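Local atomic coordinates of PTS system, cellobiose-specific IIA component (Bacillus anthracis, PDB entry 3K1S), a protein that probably carries a phosphoryl group within the cellobiose-specific phosphotransferase system, passing it on toward the sugar-transporting components during uptake. Residues Leu17-Ala22 and Asp83-Ala88. Numbering follows the deposited sequence.
With MG (magnesium ion), chain M.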
ATOM      1  N   LEU A  17       9.486  -0.468  13.504  1.00 19.11           N
ATOM      2  CA  LEU A  17       9.966   0.790  14.074  1.00 19.42           C
ATOM      3  C   LEU A  17      10.361   1.798  12.986  1.00 20.62           C
ATOM      4  O   LEU A  17       9.827   2.911  12.938  1.00 19.35           O
ATOM      5  CB  LEU A  17      11.143   0.542  15.027  1.00 20.49           C
ATOM      6  CG  LEU A  17      11.776   1.744  15.738  1.00 21.41           C
ATOM      7  CD1 LEU A  17      10.781   2.417  16.668  1.00 24.77           C
ATOM      8  CD2 LEU A  17      13.008   1.303  16.514  1.00 28.17           C
ATOM      9  N   ASN A  18      11.291   1.389  12.123  1.00 19.03           N
ATOM     10  CA  ASN A  18      11.860   2.253  11.087  1.00 22.03           C
ATOM     11  C   ASN A  18      10.863   2.602   9.982  1.00 22.26           C
ATOM     12  O   ASN A  18      10.717   3.773   9.623  1.00 25.12           O
ATOM     13  CB  ASN A  18      13.133   1.618  10.502  1.00 20.41           C
ATOM     14  CG  ASN A  18      14.269   1.559  11.511  1.00 23.42           C
ATOM     15  OD1 ASN A  18      14.988   2.544  11.715  1.00 20.95           O
ATOM     16  ND2 ASN A  18      14.438   0.400  12.147  1.00 21.56           N
ATOM     17  N   SER A  19      10.185   1.587   9.450  1.00 20.56           N
ATOM     18  CA  SER A  19       9.100   1.786   8.480  1.00 22.01           C
ATOM     19  C   SER A  19       7.992   2.686   9.027  1.00 20.13           C
ATOM     20  O   SER A  19       7.482   3.548   8.313  1.00 23.80           O
ATOM     21  CB  SER A  19       8.494   0.444   8.058  1.00 20.02           C
ATOM     22  OG  SER A  19       9.461  -0.377   7.430  1.00 27.21           O
ATOM     23  N   GLY A  20       7.618   2.473  10.287  1.00 20.49           N
ATOM     24  CA  GLY A  20       6.596   3.284  10.943  1.00 18.69           C
ATOM     25  C   GLY A  20       7.018   4.738  11.011  1.00 18.94           C
ATOM     26  O   GLY A  20       6.235   5.637  10.698  1.00 22.09           O
ATOM     27  N   ASN A  21       8.265   4.971  11.415  1.00 19.12           N
ATOM     28  CA  ASN A  21       8.836   6.317  11.429  1.00 18.33           C
ATOM     29  C   ASN A  21       8.937   6.927  10.026  1.00 18.89           C
ATOM     30  O   ASN A  21       8.732   8.130   9.851  1.00 19.98           O
ATOM     31  CB  ASN A  21      10.195   6.325  12.131  1.00 21.26           C
ATOM     32  CG  ASN A  21      10.086   6.070  13.633  1.00 18.60           C
ATOM     33  OD1 ASN A  21       9.013   6.201  14.223  1.00 23.76           O
ATOM     34  ND2 ASN A  21      11.206   5.721  14.255  1.00 18.82           N
ATOM     35  N   ALA A  22       9.230   6.095   9.028  1.00 18.34           N
ATOM     36  CA  ALA A  22       9.209   6.543   7.632  1.00 20.24           C
ATOM     37  C   ALA A  22       7.814   7.030   7.245  1.00 21.84           C
ATOM     38  O   ALA A  22       7.663   8.143   6.745  1.00 23.82           O
ATOM     39  CB  ALA A  22       9.673   5.437   6.693  1.00 18.72           C
ATOM     40  N   ASP A  83       4.653  -5.814   5.374  1.00 23.94           N
ATOM     41  CA  ASP A  83       3.566  -4.947   4.926  1.00 23.91           C
ATOM     42  C   ASP A  83       3.879  -3.491   5.261  1.00 24.56           C
ATOM     43  O   ASP A  83       3.749  -2.602   4.410  1.00 23.30           O
ATOM     44  CB  ASP A  83       2.232  -5.363   5.565  1.00 23.09           C
ATOM     45  CG  ASP A  83       1.593  -6.574   4.890  1.00 23.77           C
ATOM     46  OD1 ASP A  83       1.787  -6.776   3.671  1.00 27.58           O
ATOM     47  OD2 ASP A  83       0.861  -7.317   5.582  1.00 23.19           O
ATOM     48  N   HIS A  84       4.311  -3.254   6.497  1.00 23.90           N
ATOM     49  CA  HIS A  84       4.672  -1.903   6.936  1.00 23.83           C
ATOM     50  C   HIS A  84       5.804  -1.287   6.118  1.00 22.16           C
ATOM     51  O   HIS A  84       5.735  -0.110   5.770  1.00 24.51           O
ATOM     52  CB  HIS A  84       4.998  -1.862   8.433  1.00 19.51           C
ATOM     53  CG  HIS A  84       3.789  -1.769   9.306  1.00 27.78           C
ATOM     54  ND1 HIS A  84       2.905  -0.712   9.243  1.00 31.32           N
ATOM     55  CD2 HIS A  84       3.309  -2.604  10.259  1.00 34.26           C
ATOM     56  CE1 HIS A  84       1.934  -0.897  10.118  1.00 34.49           C
ATOM     57  NE2 HIS A  84       2.154  -2.040  10.747  1.00 36.60           N
ATOM     58  N   LEU A  85       6.833  -2.075   5.805  1.00 24.76           N
ATOM     59  CA  LEU A  85       7.970  -1.572   5.026  1.00 22.93           C
ATOM     60  C   LEU A  85       7.521  -1.144   3.639  1.00 22.94           C
ATOM     61  O   LEU A  85       7.790  -0.019   3.214  1.00 22.53           O
ATOM     62  CB  LEU A  85       9.086  -2.612   4.920  1.00 26.51           C
ATOM     63  CG  LEU A  85      10.258  -2.271   3.980  1.00 28.53           C
ATOM     64  CD1 LEU A  85      11.029  -1.056   4.473  1.00 32.93           C
ATOM     65  CD2 LEU A  85      11.189  -3.452   3.819  1.00 29.41           C
HETATM   66  N   MSE A  86       6.835  -2.047   2.942  1.00 20.58           N
HETATM   67  CA  MSE A  86       6.295  -1.760   1.617  1.00 23.57           C
HETATM   68  C   MSE A  86       5.251  -0.636   1.635  1.00 23.18           C
HETATM   69  O   MSE A  86       5.179   0.155   0.692  1.00 23.67           O
HETATM   70  CB  MSE A  86       5.731  -3.032   0.963  1.00 23.81           C
HETATM   71  CG  MSE A  86       6.816  -4.036   0.581  1.00 31.99           C
HETATM   72 SE   MSE A  86       8.085  -3.330  -0.752  1.00 48.30          SE
HETATM   73  CE  MSE A  86       6.987  -3.578  -2.356  1.00 30.09           C
ATOM     74  N   ASN A  87       4.462  -0.564   2.706  1.00 22.37           N
ATOM     75  CA  ASN A  87       3.502   0.527   2.894  1.00 23.22           C
ATOM     76  C   ASN A  87       4.159   1.903   3.046  1.00 23.98           C
ATOM     77  O   ASN A  87       3.698   2.885   2.460  1.00 25.55           O
ATOM     78  CB  ASN A  87       2.588   0.267   4.099  1.00 22.19           C
ATOM     79  CG  ASN A  87       1.447   1.263   4.174  1.00 20.02           C
ATOM     80  OD1 ASN A  87       0.688   1.414   3.221  1.00 26.90           O
ATOM     81  ND2 ASN A  87       1.337   1.963   5.297  1.00 20.60           N
ATOM     82  N   ALA A  88       5.224   1.963   3.841  1.00 24.18           N
ATOM     83  CA  ALA A  88       5.991   3.197   4.040  1.00 22.01           C
ATOM     84  C   ALA A  88       6.535   3.726   2.718  1.00 22.84           C
ATOM     85  O   ALA A  88       6.475   4.923   2.440  1.00 25.12           O
ATOM     86  CB  ALA A  88       7.129   2.956   5.031  1.00 21.21           C
TER
HETATM   87 MG    MG M 107       2.274  -8.431   2.517  1.00 22.40          MG
HETATM   88  O   HOH W   1       0.902  -9.470   3.827  1.00 26.19           O
HETATM   89  O   HOH W   2       3.703  -8.678   3.624  1.00 19.98           O
HETATM   90  O   HOH W   3       2.562  -9.937   1.078  1.00 21.24           O
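With S19 OG anti to its carbonyl carbon, beside the backbone N (chi1 -61°), the hydroxyl meets the backbone of L85 at CA. L85 sets CG anti to its backbone N (chi1 173°), and its second torsion turns CD1 to the same oxygen. OG lies 3.1 Å from L85 CA and 3.4 Å from L85 CD1. No hydrogen bond crosses between 17-22 and 83-88. The buried hydroxyl is instead bonded to the carbonyl O of L15, one turn earlier. It can therefore pack against aliphatic carbon with its proton already engaged.

S19 CB rests 3.6 Å from the backbone O of H84. The imidazole of H84 turns off from 17-22 and meets H80 edge to face. One turn on, A88 CB sits 3.4 Å from S19 O and 3.9 Å from A22 CB. Small residues thus meet at close range: the axes approach to 8.4 Å, and the CA atoms of S19 and L85 are 4.9 Å apart. The two segments run nearly parallel, at 27°.

D83 points to the far side of its helix. Its OD1 binds magnesium at 2.1 Å, and D83 of each of the two other subunits supplies a further ligand. Three waters complete the shell, and water 1 also donates to OD2. The metal thus joins the three chains of the trimer.

The contact lies near the middle of the chain, where helices 10-34 and 76-108 pack in a three-helix bundle. Helix 38-67 completes the bundle, touching L85 through A55 and Q59 and N18 through E54 and F58.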